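Local coordinates for protein glycoside Hydrolase (Bacteroides uniformis, PDB 5T99) that probably hydrolyses terminal beta-galactosidic linkages of agarose-derived oligosaccharides in the gut, as a family 2 glycoside hydrolase that binds galacto-isofagomine, at residues S493-C498 against W530-D535; I102-F107 against E134-K139. All coordinates share one frame; numbering follows the deposited sequence.

Interaction 1 (S493-C498 against W530-D535); sequences SETSSC and WAYPPD. With GIF (D-galacto-isofagomine), chain C.
Ser496 and Tyr532 clasp one another through two hydrogen bonds at the heart of this contact, which contributes three residues to the galacto-isofagomine site. Tyr532 N donates to Ser496 O (3.0 Å), and Ser496 OG returns a bond to Tyr532 O at 2.8 Å. With OG anti to the backbone N (chi1 -167°), the hydroxyl reaches that carbonyl almost head-on, and it also accepts a weak bond from Cys498 N. Ser496 CA lies over one face of the Tyr532 ring, 4.0 Å from its centroid, a CH-pi contact.

Packing is looser and more solvent-accessible toward Trp530. Its ring turns an edge to the sugar mimic, NE1 bonding GIF O at 3.0 Å, while Ser497 OG holds the same hydroxyl from 2.9 Å. Glu494, extended beyond CG, brings OE2 within 2.6 Å of the ring nitrogen, GIF N. Tyr473 bonds both Glu494 OE2 and Ser497 OG, tying the two ligand-binding groups together.

Glu494 sits near the C-terminal end of barrel strand 490-495, Pro533 and Pro534 lead into helix 534-543, and Tyr603 of helix 598-607 packs against Ser496 and Pro534.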
ATOM      1  N   SER A 493      -5.251 -15.157  -6.105  1.00 15.25           N
ATOM      2  CA  SER A 493      -4.594 -13.850  -6.265  1.00 15.11           C
ATOM      3  C   SER A 493      -5.546 -12.665  -6.152  1.00 15.70           C
ATOM      4  O   SER A 493      -5.106 -11.554  -5.863  1.00 16.14           O
ATOM      5  CB  SER A 493      -3.793 -13.783  -7.563  1.00 14.68           C
ATOM      6  OG  SER A 493      -4.469 -14.413  -8.630  1.00 14.37           O
ATOM      7  N   GLU A 494      -6.836 -12.886  -6.378  1.00 16.45           N
ATOM      8  CA  GLU A 494      -7.839 -11.826  -6.217  1.00 17.57           C
ATOM      9  C   GLU A 494      -9.178 -12.486  -5.878  1.00 18.53           C
ATOM     10  O   GLU A 494      -9.588 -13.442  -6.551  1.00 18.87           O
ATOM     11  CB  GLU A 494      -7.925 -10.972  -7.481  1.00 17.87           C
ATOM     12  CG  GLU A 494      -8.027  -9.483  -7.246  1.00 18.27           C
ATOM     13  CD  GLU A 494      -8.200  -8.720  -8.548  1.00 19.05           C
ATOM     14  OE1 GLU A 494      -7.194  -8.538  -9.256  1.00 18.57           O
ATOM     15  OE2 GLU A 494      -9.346  -8.301  -8.865  1.00 19.73           O
ATOM     16  N   THR A 495      -9.839 -12.027  -4.815  1.00 18.69           N
ATOM     17  CA  THR A 495     -11.020 -12.733  -4.317  1.00 18.91           C
ATOM     18  C   THR A 495     -12.142 -11.795  -3.863  1.00 19.60           C
ATOM     19  O   THR A 495     -11.911 -10.630  -3.513  1.00 19.67           O
ATOM     20  CB  THR A 495     -10.659 -13.719  -3.176  1.00 18.96           C
ATOM     21  OG1 THR A 495     -10.129 -13.014  -2.043  1.00 19.50           O
ATOM     22  CG2 THR A 495      -9.629 -14.741  -3.636  1.00 19.22           C
ATOM     23  N   SER A 496     -13.349 -12.354  -3.875  1.00 19.97           N
ATOM     24  CA  SER A 496     -14.591 -11.710  -3.457  1.00 20.64           C
ATOM     25  C   SER A 496     -15.072 -10.646  -4.447  1.00 21.02           C
ATOM     26  O   SER A 496     -15.915 -10.941  -5.260  1.00 21.30           O
ATOM     27  CB  SER A 496     -14.514 -11.166  -2.016  1.00 20.64           C
ATOM     28  OG  SER A 496     -15.803 -10.817  -1.548  1.00 20.57           O
ATOM     29  N   SER A 497     -14.515  -9.436  -4.396  1.00 22.12           N
ATOM     30  CA  SER A 497     -15.086  -8.248  -5.074  1.00 23.01           C
ATOM     31  C   SER A 497     -16.537  -7.915  -4.653  1.00 23.81           C
ATOM     32  O   SER A 497     -17.269  -7.243  -5.382  1.00 23.93           O
ATOM     33  CB  SER A 497     -14.939  -8.335  -6.609  1.00 22.79           C
ATOM     34  OG  SER A 497     -13.787  -7.630  -7.039  1.00 22.72           O
ATOM     35  N   CYS A 498     -16.912  -8.348  -3.448  1.00 25.18           N
ATOM     36  CA  CYS A 498     -18.152  -7.959  -2.806  1.00 25.04           C
ATOM     37  C   CYS A 498     -18.080  -6.454  -2.561  1.00 25.31           C
ATOM     38  O   CYS A 498     -17.010  -5.902  -2.268  1.00 25.04           O
ATOM     39  CB  CYS A 498     -18.297  -8.715  -1.478  1.00 26.12           C
ATOM     40  SG  CYS A 498     -19.881  -8.535  -0.619  1.00 28.58           S
ATOM     41  N   TRP A 530     -18.726 -11.359 -11.603  1.00 27.52           N
ATOM     42  CA  TRP A 530     -17.742 -12.345 -11.118  1.00 25.93           C
ATOM     43  C   TRP A 530     -17.602 -12.348  -9.591  1.00 25.65           C
ATOM     44  O   TRP A 530     -16.863 -13.165  -9.037  1.00 26.09           O
ATOM     45  CB  TRP A 530     -16.364 -12.066 -11.739  1.00 25.41           C
ATOM     46  CG  TRP A 530     -15.894 -10.654 -11.526  1.00 25.31           C
ATOM     47  CD1 TRP A 530     -15.174 -10.167 -10.459  1.00 24.65           C
ATOM     48  CD2 TRP A 530     -16.143  -9.531 -12.387  1.00 25.35           C
ATOM     49  NE1 TRP A 530     -14.952  -8.816 -10.615  1.00 24.00           N
ATOM     50  CE2 TRP A 530     -15.533  -8.399 -11.786  1.00 24.74           C
ATOM     51  CE3 TRP A 530     -16.819  -9.374 -13.616  1.00 25.25           C
ATOM     52  CZ2 TRP A 530     -15.569  -7.123 -12.375  1.00 25.68           C
ATOM     53  CZ3 TRP A 530     -16.874  -8.101 -14.197  1.00 25.66           C
ATOM     54  CH2 TRP A 530     -16.249  -6.989 -13.571  1.00 26.54           C
ATOM     55  N   ALA A 531     -18.290 -11.433  -8.913  1.00 24.24           N
ATOM     56  CA  ALA A 531     -18.123 -11.262  -7.490  1.00 23.69           C
ATOM     57  C   ALA A 531     -18.886 -12.311  -6.703  1.00 23.29           C
ATOM     58  O   ALA A 531     -19.713 -13.045  -7.245  1.00 22.39           O
ATOM     59  CB  ALA A 531     -18.548  -9.864  -7.068  1.00 23.90           C
ATOM     60  N   TYR A 532     -18.577 -12.378  -5.416  1.00 23.16           N
ATOM     61  CA  TYR A 532     -19.255 -13.277  -4.492  1.00 24.12           C
ATOM     62  C   TYR A 532     -18.905 -12.867  -3.066  1.00 24.87           C
ATOM     63  O   TYR A 532     -17.860 -12.249  -2.850  1.00 26.74           O
ATOM     64  CB  TYR A 532     -18.844 -14.738  -4.742  1.00 24.35           C
ATOM     65  CG  TYR A 532     -17.351 -14.945  -4.881  1.00 24.09           C
ATOM     66  CD1 TYR A 532     -16.559 -15.185  -3.762  1.00 24.06           C
ATOM     67  CD2 TYR A 532     -16.730 -14.894  -6.125  1.00 23.65           C
ATOM     68  CE1 TYR A 532     -15.194 -15.370  -3.874  1.00 23.49           C
ATOM     69  CE2 TYR A 532     -15.355 -15.081  -6.250  1.00 24.03           C
ATOM     70  CZ  TYR A 532     -14.590 -15.316  -5.113  1.00 23.21           C
ATOM     71  OH  TYR A 532     -13.228 -15.495  -5.192  1.00 21.60           O
ATOM     72  N   PRO A 533     -19.761 -13.209  -2.085  1.00 25.10           N
ATOM     73  CA  PRO A 533     -19.460 -12.790  -0.711  1.00 24.46           C
ATOM     74  C   PRO A 533     -18.233 -13.509  -0.144  1.00 23.05           C
ATOM     75  O   PRO A 533     -17.905 -14.586  -0.612  1.00 23.07           O
ATOM     76  CB  PRO A 533     -20.721 -13.184   0.081  1.00 24.81           C
ATOM     77  CG  PRO A 533     -21.742 -13.559  -0.933  1.00 25.71           C
ATOM     78  CD  PRO A 533     -20.990 -14.015  -2.148  1.00 25.76           C
ATOM     79  N   PRO A 534     -17.571 -12.924   0.868  1.00 22.44           N
ATOM     80  CA  PRO A 534     -16.409 -13.564   1.509  1.00 22.30           C
ATOM     81  C   PRO A 534     -16.637 -15.007   1.980  1.00 22.49           C
ATOM     82  O   PRO A 534     -15.695 -15.819   1.958  1.00 22.76           O
ATOM     83  CB  PRO A 534     -16.128 -12.649   2.706  1.00 22.02           C
ATOM     84  CG  PRO A 534     -16.591 -11.308   2.262  1.00 22.31           C
ATOM     85  CD  PRO A 534     -17.791 -11.557   1.385  1.00 22.42           C
ATOM     86  N   ASP A 535     -17.869 -15.306   2.393  1.00 21.94           N
ATOM     87  CA  ASP A 535     -18.257 -16.640   2.893  1.00 22.24           C
ATOM     88  C   ASP A 535     -17.921 -17.741   1.869  1.00 21.69           C
ATOM     89  O   ASP A 535     -17.517 -18.845   2.245  1.00 20.56           O
ATOM     90  CB  ASP A 535     -19.775 -16.716   3.215  1.00 22.70           C
ATOM     91  CG  ASP A 535     -20.312 -15.485   3.961  1.00 23.25           C
ATOM     92  OD1 ASP A 535     -21.061 -15.635   4.959  1.00 22.89           O
ATOM     93  OD2 ASP A 535     -20.006 -14.357   3.527  1.00 24.49           O
TER
HETATM   94  C   GIF C 901      -8.822  -6.347 -11.420  1.00 18.07           C
HETATM   95  N   GIF C 901      -9.846  -7.358 -11.202  1.00 18.35           N
HETATM   96  O   GIF C 901     -13.766  -6.241  -9.539  1.00 18.41           O
HETATM   97  C1  GIF C 901      -9.014  -5.195 -10.455  1.00 17.93           C
HETATM   98  O1  GIF C 901     -10.756  -4.134 -11.726  1.00 18.58           O
HETATM   99  C2  GIF C 901     -10.458  -4.700 -10.451  1.00 18.30           C
HETATM  100  O2  GIF C 901      -8.147  -4.125 -10.825  1.00 16.65           O
HETATM  101  C3  GIF C 901     -11.439  -5.828 -10.148  1.00 18.41           C
HETATM  102  C4  GIF C 901     -11.247  -6.982 -11.127  1.00 18.45           C
HETATM  103  C5  GIF C 901     -12.883  -5.324 -10.200  1.00 18.53           C

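Interaction 2 (I102-F107 against E134-K139)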
ATOM      1  N   ILE A 102      30.418  13.277  -8.473  1.00 27.94           N
ATOM      2  CA  ILE A 102      29.349  12.724  -9.305  1.00 27.50           C
ATOM      3  C   ILE A 102      28.050  13.145  -8.641  1.00 25.82           C
ATOM      4  O   ILE A 102      27.879  12.968  -7.442  1.00 24.89           O
ATOM      5  CB  ILE A 102      29.398  11.189  -9.409  1.00 28.02           C
ATOM      6  CG1 ILE A 102      30.784  10.694  -9.872  1.00 28.69           C
ATOM      7  CG2 ILE A 102      28.299  10.682 -10.337  1.00 28.33           C
ATOM      8  CD1 ILE A 102      31.223  11.166 -11.241  1.00 28.78           C
ATOM      9  N   VAL A 103      27.147  13.721  -9.423  1.00 25.94           N
ATOM     10  CA  VAL A 103      25.900  14.264  -8.896  1.00 25.81           C
ATOM     11  C   VAL A 103      24.756  13.673  -9.700  1.00 24.77           C
ATOM     12  O   VAL A 103      24.771  13.741 -10.920  1.00 25.25           O
ATOM     13  CB  VAL A 103      25.877  15.799  -8.981  1.00 26.51           C
ATOM     14  CG1 VAL A 103      24.584  16.355  -8.372  1.00 26.95           C
ATOM     15  CG2 VAL A 103      27.103  16.376  -8.273  1.00 26.91           C
ATOM     16  N   ARG A 104      23.794  13.064  -9.006  1.00 24.27           N
ATOM     17  CA  ARG A 104      22.620  12.435  -9.624  1.00 23.48           C
ATOM     18  C   ARG A 104      21.358  12.845  -8.870  1.00 22.72           C
ATOM     19  O   ARG A 104      21.419  13.137  -7.670  1.00 21.76           O
ATOM     20  CB  ARG A 104      22.749  10.915  -9.591  1.00 23.64           C
ATOM     21  CG  ARG A 104      23.958  10.350 -10.339  1.00 24.27           C
ATOM     22  CD  ARG A 104      24.196   8.888  -9.968  1.00 24.92           C
ATOM     23  NE  ARG A 104      24.742   8.736  -8.607  1.00 25.08           N
ATOM     24  CZ  ARG A 104      24.529   7.705  -7.773  1.00 24.81           C
ATOM     25  NH1 ARG A 104      23.749   6.674  -8.111  1.00 24.59           N
ATOM     26  NH2 ARG A 104      25.103   7.713  -6.562  1.00 24.48           N
ATOM     27  N   ILE A 105      20.230  12.886  -9.579  1.00 21.78           N
ATOM     28  CA  ILE A 105      18.938  13.122  -8.961  1.00 21.87           C
ATOM     29  C   ILE A 105      18.078  11.887  -9.195  1.00 22.00           C
ATOM     30  O   ILE A 105      17.845  11.490 -10.341  1.00 21.63           O
ATOM     31  CB  ILE A 105      18.201  14.361  -9.512  1.00 21.94           C
ATOM     32  CG1 ILE A 105      19.121  15.582  -9.574  1.00 22.05           C
ATOM     33  CG2 ILE A 105      16.966  14.672  -8.668  1.00 21.92           C
ATOM     34  CD1 ILE A 105      19.633  16.065  -8.243  1.00 22.17           C
ATOM     35  N   GLY A 106      17.623  11.290  -8.101  1.00 20.63           N
ATOM     36  CA  GLY A 106      16.810  10.099  -8.151  1.00 20.65           C
ATOM     37  C   GLY A 106      15.363  10.494  -7.944  1.00 20.54           C
ATOM     38  O   GLY A 106      15.041  11.197  -6.979  1.00 19.95           O
ATOM     39  N   PHE A 107      14.503  10.049  -8.860  1.00 19.87           N
ATOM     40  CA  PHE A 107      13.061  10.186  -8.735  1.00 19.31           C
ATOM     41  C   PHE A 107      12.470   8.802  -8.456  1.00 18.91           C
ATOM     42  O   PHE A 107      12.548   7.915  -9.309  1.00 18.52           O
ATOM     43  CB  PHE A 107      12.469  10.758 -10.042  1.00 19.46           C
ATOM     44  CG  PHE A 107      12.973  12.135 -10.403  1.00 18.99           C
ATOM     45  CD1 PHE A 107      12.247  13.269 -10.065  1.00 19.32           C
ATOM     46  CD2 PHE A 107      14.155  12.298 -11.097  1.00 19.26           C
ATOM     47  CE1 PHE A 107      12.704  14.541 -10.401  1.00 19.13           C
ATOM     48  CE2 PHE A 107      14.616  13.561 -11.436  1.00 19.22           C
ATOM     49  CZ  PHE A 107      13.884  14.686 -11.092  1.00 18.98           C
ATOM     50  N   GLU A 134      16.682   7.712 -12.623  1.00 22.59           N
ATOM     51  CA  GLU A 134      17.823   8.498 -12.153  1.00 23.32           C
ATOM     52  C   GLU A 134      18.390   9.323 -13.301  1.00 22.63           C
ATOM     53  O   GLU A 134      18.509   8.815 -14.396  1.00 21.94           O
ATOM     54  CB  GLU A 134      18.891   7.537 -11.642  1.00 23.83           C
ATOM     55  CG  GLU A 134      19.953   8.216 -10.822  1.00 24.92           C
ATOM     56  CD  GLU A 134      20.903   7.239 -10.162  1.00 25.45           C
ATOM     57  OE1 GLU A 134      21.670   6.565 -10.895  1.00 24.74           O
ATOM     58  OE2 GLU A 134      20.895   7.189  -8.907  1.00 26.08           O
ATOM     59  N   ILE A 135      18.735  10.581 -13.054  1.00 23.29           N
ATOM     60  CA  ILE A 135      19.439  11.396 -14.053  1.00 24.75           C
ATOM     61  C   ILE A 135      20.824  11.748 -13.512  1.00 24.24           C
ATOM     62  O   ILE A 135      20.974  12.026 -12.321  1.00 24.31           O
ATOM     63  CB  ILE A 135      18.661  12.678 -14.433  1.00 26.32           C
ATOM     64  CG1 ILE A 135      18.785  13.740 -13.330  1.00 28.79           C
ATOM     65  CG2 ILE A 135      17.203  12.351 -14.730  1.00 26.29           C
ATOM     66  CD1 ILE A 135      17.993  15.005 -13.572  1.00 30.77           C
ATOM     67  N   ASP A 136      21.828  11.728 -14.380  1.00 24.01           N
ATOM     68  CA  ASP A 136      23.174  12.155 -14.007  1.00 24.88           C
ATOM     69  C   ASP A 136      23.365  13.587 -14.496  1.00 24.69           C
ATOM     70  O   ASP A 136      23.427  13.835 -15.703  1.00 25.01           O
ATOM     71  CB  ASP A 136      24.220  11.209 -14.609  1.00 25.39           C
ATOM     72  CG  ASP A 136      25.600  11.408 -14.013  1.00 27.02           C
ATOM     73  OD1 ASP A 136      25.936  12.542 -13.628  1.00 28.83           O
ATOM     74  OD2 ASP A 136      26.372  10.430 -13.937  1.00 27.52           O
ATOM     75  N   ILE A 137      23.460  14.526 -13.555  1.00 25.30           N
ATOM     76  CA  ILE A 137      23.660  15.950 -13.889  1.00 26.31           C
ATOM     77  C   ILE A 137      25.117  16.451 -13.787  1.00 26.94           C
ATOM     78  O   ILE A 137      25.360  17.653 -13.927  1.00 27.23           O
ATOM     79  CB  ILE A 137      22.714  16.872 -13.078  1.00 25.08           C
ATOM     80  CG1 ILE A 137      23.086  16.928 -11.594  1.00 25.29           C
ATOM     81  CG2 ILE A 137      21.277  16.428 -13.251  1.00 24.92           C
ATOM     82  CD1 ILE A 137      22.485  18.113 -10.865  1.00 25.16           C
ATOM     83  N   THR A 138      26.067  15.536 -13.582  1.00 27.63           N
ATOM     84  CA  THR A 138      27.475  15.871 -13.373  1.00 28.75           C
ATOM     85  C   THR A 138      28.085  16.771 -14.450  1.00 30.72           C
ATOM     86  O   THR A 138      28.785  17.727 -14.131  1.00 30.36           O
ATOM     87  CB  THR A 138      28.330  14.589 -13.286  1.00 29.09           C
ATOM     88  OG1 THR A 138      27.751  13.691 -12.333  1.00 29.55           O
ATOM     89  CG2 THR A 138      29.786  14.900 -12.877  1.00 28.65           C
ATOM     90  N   LYS A 139      27.843  16.451 -15.718  1.00 33.84           N
ATOM     91  CA  LYS A 139      28.472  17.184 -16.831  1.00 37.80           C
ATOM     92  C   LYS A 139      27.908  18.595 -17.045  1.00 37.32           C
ATOM     93  O   LYS A 139      28.612  19.457 -17.557  1.00 37.04           O
ATOM     94  CB  LYS A 139      28.374  16.381 -18.134  1.00 41.07           C
ATOM     95  CG  LYS A 139      29.212  15.123 -18.102  1.00 45.15           C
ATOM     96  CD  LYS A 139      28.988  14.249 -19.323  1.00 49.15           C
ATOM     97  CE  LYS A 139      29.766  12.943 -19.197  1.00 52.54           C
ATOM     98  NZ  LYS A 139      29.977  12.303 -20.528  1.00 55.36           N
TER
HETATM   99  O   HOH W   1      23.841   4.789 -10.713  1.00 16.33           O
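Strand 102-107 and residues 134-136 of the neighbouring strand run antiparallel, their short axes 4.7 Å apart at closest approach and 157° between directions, as an edge pair of a beta-sandwich in the family 2 sugar-binding domain. Ile105 and Ile135 form the hydrogen-bonded pair, with Ile105 N to Ile135 O and Ile135 N to Ile105 O each 3.0 Å. Arg104 with Asp136 and Gly106 with Glu134 are the flanking non-hydrogen-bonded pairs.

The isoleucines lie side by side and point the same way, into the apolar interior, where Leu149 of strand 146-153 touches both. Ile135 CD1 continues to the edge of the Phe107 ring, meeting CE2 at 4.2 Å. Farther along, Val103 CG1, anti to its own backbone N, packs against Ile137 CG1 at 3.6 Å.

The face carrying Arg104 and Glu134 is polar. Arg104 bends at its third torsion, and its NH1 forms a salt bridge with Glu134 OE2 at 3.0 Å, the guanidinium and carboxylate planes standing 79° apart. A water donates to Glu134 OE1 and weakly accepts from NH1. Each charge has a second partner on strand 172-177: Asp177 for Arg104, Arg175 for Glu134. The two arginines probably favour the ionised carboxylate of Glu134.

Beyond Asp136 the chain leaves the sheet through an Asx turn, defined by the bond from Thr138 N to Asp136 OD1. Thr138 OG1 also lies against OD1, at a separation too short to be trusted in detail. The same hydroxyl oxygen, Thr138 OG1, is the acceptor for Val103 N, at 3.0 Å and a nearly straight 173°.

Overall arrangement
The two contacts illustrate how a multidomain glycosidase divides its architecture. Interaction 1 belongs to the catalytic barrel and supplies Glu494, Ser497 and Trp530 to the galacto-isofagomine pocket; interaction 2 joins two strands of the sugar-binding domain, far from the ligand. Their centres are 46 Å apart, on opposite sides of the chain's centre, and their nearest atoms remain about 26 Å from each other, so neither touches the other. In sequence, 102-107 and 134-139 meet before 493-498 and 530-535 begin. The sugar-binding domain nevertheless contributes to the pocket elsewhere: its Arg161 is hydrogen-bonded to the inhibitor.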